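Local coordinates for eukaryotic translation initiation factor 2A (Schizosaccharomyces pombe, PDB 3WJ9), which probably directs methionyl-tRNAi to 40S ribosomal subunits in a codon-dependent manner, early in the translation of a small number of specific mRNAs, at residues A[48-59]-A[70-81]. Sequence-based numbering, arbitrary orientation.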
loop_
_atom_site.group_PDB
_atom_site.type_symbol
_atom_site.label_atom_id
_atom_site.label_comp_id
_atom_site.label_asym_id
_atom_site.label_seq_id
_atom_site.Cartn_x
_atom_site.Cartn_y
_atom_site.Cartn_z
ATOM N N LEU A 48 -0.906 -16.241 2.879
ATOM C CA LEU A 48 -0.313 -16.262 4.213
ATOM C C LEU A 48 -0.829 -15.141 5.113
ATOM O O LEU A 48 -1.314 -14.115 4.637
ATOM C CB LEU A 48 1.214 -16.182 4.114
ATOM C CG LEU A 48 1.937 -17.370 3.470
ATOM C CD1 LEU A 48 3.444 -17.155 3.463
ATOM C CD2 LEU A 48 1.582 -18.658 4.190
ATOM N N PHE A 49 -0.714 -15.354 6.419
ATOM C CA PHE A 49 -1.113 -14.363 7.413
ATOM C C PHE A 49 -0.060 -14.250 8.512
ATOM O O PHE A 49 0.354 -15.254 9.090
ATOM C CB PHE A 49 -2.474 -14.722 8.018
ATOM C CG PHE A 49 -2.876 -13.849 9.175
ATOM C CD1 PHE A 49 -3.416 -12.593 8.958
ATOM C CD2 PHE A 49 -2.724 -14.290 10.480
ATOM C CE1 PHE A 49 -3.786 -11.788 10.019
ATOM C CE2 PHE A 49 -3.094 -13.493 11.545
ATOM C CZ PHE A 49 -3.627 -12.239 11.314
ATOM N N ALA A 50 0.372 -13.025 8.795
ATOM C CA ALA A 50 1.378 -12.791 9.823
ATOM C C ALA A 50 0.881 -11.790 10.855
ATOM O O ALA A 50 0.284 -10.777 10.504
ATOM C CB ALA A 50 2.673 -12.297 9.197
ATOM N N TYR A 51 1.131 -12.074 12.128
ATOM C CA TYR A 51 0.816 -11.117 13.178
ATOM C C TYR A 51 1.966 -11.011 14.165
ATOM O O TYR A 51 2.662 -11.990 14.437
ATOM C CB TYR A 51 -0.479 -11.497 13.895
ATOM C CG TYR A 51 -0.429 -12.812 14.633
ATOM C CD1 TYR A 51 -0.794 -13.994 14.005
ATOM C CD2 TYR A 51 -0.031 -12.872 15.962
ATOM C CE1 TYR A 51 -0.753 -15.199 14.673
ATOM C CE2 TYR A 51 0.013 -14.071 16.636
ATOM C CZ TYR A 51 -0.349 -15.233 15.988
ATOM O OH TYR A 51 -0.307 -16.437 16.652
ATOM N N ALA A 52 2.162 -9.813 14.698
ATOM C CA ALA A 52 3.284 -9.555 15.581
ATOM C C ALA A 52 2.845 -9.445 17.030
ATOM O O ALA A 52 1.874 -8.761 17.352
ATOM C CB ALA A 52 4.006 -8.292 15.153
ATOM N N THR A 53 3.562 -10.149 17.896
ATOM C CA THR A 53 3.433 -9.975 19.331
ATOM C C THR A 53 4.795 -9.542 19.853
ATOM O O THR A 53 5.759 -9.486 19.088
ATOM C CB THR A 53 2.963 -11.260 20.035
ATOM O OG1 THR A 53 4.018 -12.229 20.035
ATOM C CG2 THR A 53 1.732 -11.834 19.348
ATOM N N ALA A 54 4.881 -9.234 21.142
ATOM C CA ALA A 54 6.136 -8.778 21.728
ATOM C C ALA A 54 7.240 -9.823 21.593
ATOM O O ALA A 54 8.374 -9.499 21.246
ATOM C CB ALA A 54 5.932 -8.419 23.189
ATOM N N THR A 55 6.898 -11.078 21.859
ATOM C CA THR A 55 7.888 -12.146 21.900
ATOM C C THR A 55 8.270 -12.660 20.513
ATOM O O THR A 55 9.452 -12.823 20.210
ATOM C CB THR A 55 7.381 -13.333 22.747
ATOM O OG1 THR A 55 6.961 -12.860 24.032
ATOM C CG2 THR A 55 8.474 -14.370 22.937
ATOM N N GLN A 56 7.267 -12.918 19.677
ATOM C CA GLN A 56 7.466 -13.656 18.431
ATOM C C GLN A 56 6.650 -13.122 17.248
ATOM O O GLN A 56 5.931 -12.129 17.367
ATOM C CB GLN A 56 7.125 -15.133 18.658
ATOM C CG GLN A 56 7.943 -15.813 19.742
ATOM C CD GLN A 56 7.371 -17.142 20.199
ATOM O OE1 GLN A 56 6.450 -17.680 19.590
ATOM N NE2 GLN A 56 7.905 -17.667 21.299
ATOM N N VAL A 57 6.790 -13.784 16.101
ATOM C CA VAL A 57 5.974 -13.498 14.922
ATOM C C VAL A 57 5.510 -14.812 14.297
ATOM O O VAL A 57 6.325 -15.686 14.002
ATOM C CB VAL A 57 6.738 -12.669 13.865
ATOM C CG1 VAL A 57 5.928 -12.569 12.580
ATOM C CG2 VAL A 57 7.059 -11.284 14.398
ATOM N N VAL A 58 4.204 -14.952 14.094
ATOM C CA VAL A 58 3.645 -16.214 13.615
ATOM C C VAL A 58 3.036 -16.100 12.221
ATOM O O VAL A 58 2.271 -15.181 11.934
ATOM C CB VAL A 58 2.579 -16.750 14.594
ATOM C CG1 VAL A 58 1.676 -17.766 13.916
ATOM C CG2 VAL A 58 3.249 -17.369 15.800
ATOM N N ILE A 59 3.395 -17.046 11.357
ATOM C CA ILE A 59 2.858 -17.108 10.004
ATOM C C ILE A 59 1.903 -18.293 9.860
ATOM O O ILE A 59 2.287 -19.444 10.078
ATOM C CB ILE A 59 3.982 -17.229 8.962
ATOM C CG1 ILE A 59 5.003 -16.105 9.159
ATOM C CG2 ILE A 59 3.407 -17.206 7.557
ATOM C CD1 ILE A 59 6.122 -16.107 8.139
ATOM N N GLN A 70 7.803 -19.834 12.602
ATOM C CA GLN A 70 8.065 -19.033 13.788
ATOM C C GLN A 70 9.301 -18.153 13.617
ATOM O O GLN A 70 10.393 -18.642 13.329
ATOM C CB GLN A 70 8.234 -19.930 15.012
ATOM C CG GLN A 70 8.427 -19.150 16.287
ATOM C CD GLN A 70 7.336 -18.118 16.474
ATOM O OE1 GLN A 70 6.219 -18.445 16.871
ATOM N NE2 GLN A 70 7.652 -16.865 16.181
ATOM N N LEU A 71 9.120 -16.848 13.800
ATOM C CA LEU A 71 10.223 -15.898 13.725
ATOM C C LEU A 71 10.497 -15.258 15.081
ATOM O O LEU A 71 9.601 -14.668 15.687
ATOM C CB LEU A 71 9.924 -14.815 12.690
ATOM C CG LEU A 71 9.357 -15.303 11.356
ATOM C CD1 LEU A 71 9.115 -14.132 10.419
ATOM C CD2 LEU A 71 10.287 -16.324 10.724
ATOM N N PRO A 72 11.746 -15.363 15.559
ATOM C CA PRO A 72 12.143 -14.747 16.829
ATOM C C PRO A 72 12.301 -13.235 16.710
ATOM O O PRO A 72 13.333 -12.690 17.098
ATOM C CB PRO A 72 13.485 -15.417 17.137
ATOM C CG PRO A 72 14.037 -15.763 15.802
ATOM C CD PRO A 72 12.855 -16.100 14.929
ATOM N N ALA A 73 11.278 -12.572 16.177
ATOM C CA ALA A 73 11.291 -11.126 16.011
ATOM C C ALA A 73 10.543 -10.434 17.146
ATOM O O ALA A 73 9.322 -10.549 17.261
ATOM C CB ALA A 73 10.690 -10.744 14.670
ATOM N N ALA A 74 11.286 -9.715 17.978
ATOM C CA ALA A 74 10.707 -9.014 19.118
ATOM C C ALA A 74 10.663 -7.509 18.881
ATOM O O ALA A 74 11.380 -6.989 18.027
ATOM C CB ALA A 74 11.494 -9.324 20.380
ATOM N N ASN A 75 9.810 -6.824 19.640
ATOM C CA ASN A 75 9.703 -5.365 19.595
ATOM C C ASN A 75 9.367 -4.825 18.206
ATOM O O ASN A 75 9.684 -3.680 17.890
ATOM C CB ASN A 75 11.005 -4.726 20.086
ATOM C CG ASN A 75 11.510 -5.345 21.376
ATOM O OD1 ASN A 75 10.755 -5.522 22.331
ATOM N ND2 ASN A 75 12.794 -5.684 21.405
ATOM N N THR A 76 8.731 -5.650 17.382
ATOM C CA THR A 76 8.391 -5.257 16.017
ATOM C C THR A 76 7.305 -4.192 15.999
ATOM O O THR A 76 6.497 -4.102 16.920
ATOM C CB THR A 76 7.917 -6.456 15.173
ATOM O OG1 THR A 76 6.955 -7.212 15.916
ATOM C CG2 THR A 76 9.090 -7.354 14.821
ATOM N N TYR A 77 7.296 -3.380 14.949
ATOM C CA TYR A 77 6.259 -2.373 14.770
ATOM C C TYR A 77 5.620 -2.511 13.397
ATOM O O TYR A 77 4.445 -2.193 13.213
ATOM C CB TYR A 77 6.825 -0.961 14.933
ATOM C CG TYR A 77 7.117 -0.548 16.359
ATOM C CD1 TYR A 77 8.053 -1.227 17.127
ATOM C CD2 TYR A 77 6.457 0.528 16.934
ATOM C CE1 TYR A 77 8.320 -0.851 18.428
ATOM C CE2 TYR A 77 6.717 0.913 18.235
ATOM C CZ TYR A 77 7.651 0.220 18.976
ATOM O OH TYR A 77 7.915 0.599 20.273
ATOM N N GLU A 78 6.406 -2.973 12.428
ATOM C CA GLU A 78 5.937 -3.076 11.051
ATOM C C GLU A 78 6.284 -4.425 10.426
ATOM O O GLU A 78 7.303 -5.035 10.754
ATOM C CB GLU A 78 6.519 -1.940 10.204
ATOM C CG GLU A 78 6.461 -0.576 10.877
ATOM C CD GLU A 78 5.687 0.447 10.075
ATOM O OE1 GLU A 78 4.967 0.048 9.136
ATOM O OE2 GLU A 78 5.788 1.650 10.393
ATOM N N LEU A 79 5.420 -4.887 9.527
ATOM C CA LEU A 79 5.606 -6.160 8.844
ATOM C C LEU A 79 5.314 -5.987 7.355
ATOM O O LEU A 79 4.543 -5.110 6.968
ATOM C CB LEU A 79 4.702 -7.237 9.452
ATOM C CG LEU A 79 4.827 -7.513 10.955
ATOM C CD1 LEU A 79 3.688 -8.398 11.437
ATOM C CD2 LEU A 79 6.169 -8.148 11.285
ATOM N N GLY A 80 5.931 -6.819 6.521
ATOM C CA GLY A 80 5.740 -6.718 5.087
ATOM C C GLY A 80 6.083 -7.985 4.330
ATOM O O GLY A 80 7.155 -8.558 4.509
ATOM N N PHE A 81 5.159 -8.420 3.481
ATOM C CA PHE A 81 5.379 -9.580 2.627
ATOM C C PHE A 81 5.938 -9.166 1.272
ATOM O O PHE A 81 5.508 -8.169 0.690
ATOM C CB PHE A 81 4.073 -10.352 2.420
ATOM C CG PHE A 81 3.742 -11.319 3.521
ATOM C CD1 PHE A 81 4.327 -12.573 3.564
ATOM C CD2 PHE A 81 2.830 -10.980 4.505
ATOM C CE1 PHE A 81 4.015 -13.467 4.568
ATOM C CE2 PHE A 81 2.512 -11.867 5.512
ATOM C CZ PHE A 81 3.106 -13.114 5.545
#
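Two successive blades of the beta-propeller part of the factor meet here: strand 57-61 pairs antiparallel with 67-71, an edge strand of its four-stranded blade, and the chain then crosses through Pro72, centre of an inverse gamma turn, to strand 76-81 of the next blade. Val57 and Leu71 form the hydrogen-bonded pair, Leu71 N reaching Val57 O at 3.0 Å and nearly straight (168°), while the return bond from Val57 N to Leu71 O is more bent (138°). Beside the carbonyl carbon, Val57 CG1 faces Leu71; its other branch, CG2, rests on Ala73 CB at 3.7 Å. Between the blades, Leu79 CD1 touches Ala52 CB (3.7 Å), and the Phe81 ring meets Ala50 CB through CE2 (3.7 Å) and Leu48 CB through CZ (3.9 Å). Gln70, bent at chi2 (52°), folds back over the strand pair, its OE1 lying 3.3 Å from Val58 CG2 and hydrogen-bonded to Lys67 NZ. With the amide removed, as in an alanine, Lys67 NZ would lose this acceptor and the flank of Val58 would probably be less covered. Strand 87-92, beside 76-81 in the second blade, sets Leu88 against Leu71 and Phe81, while Cys41 of strand 37-42 touches Leu79 and Phe81 from the first.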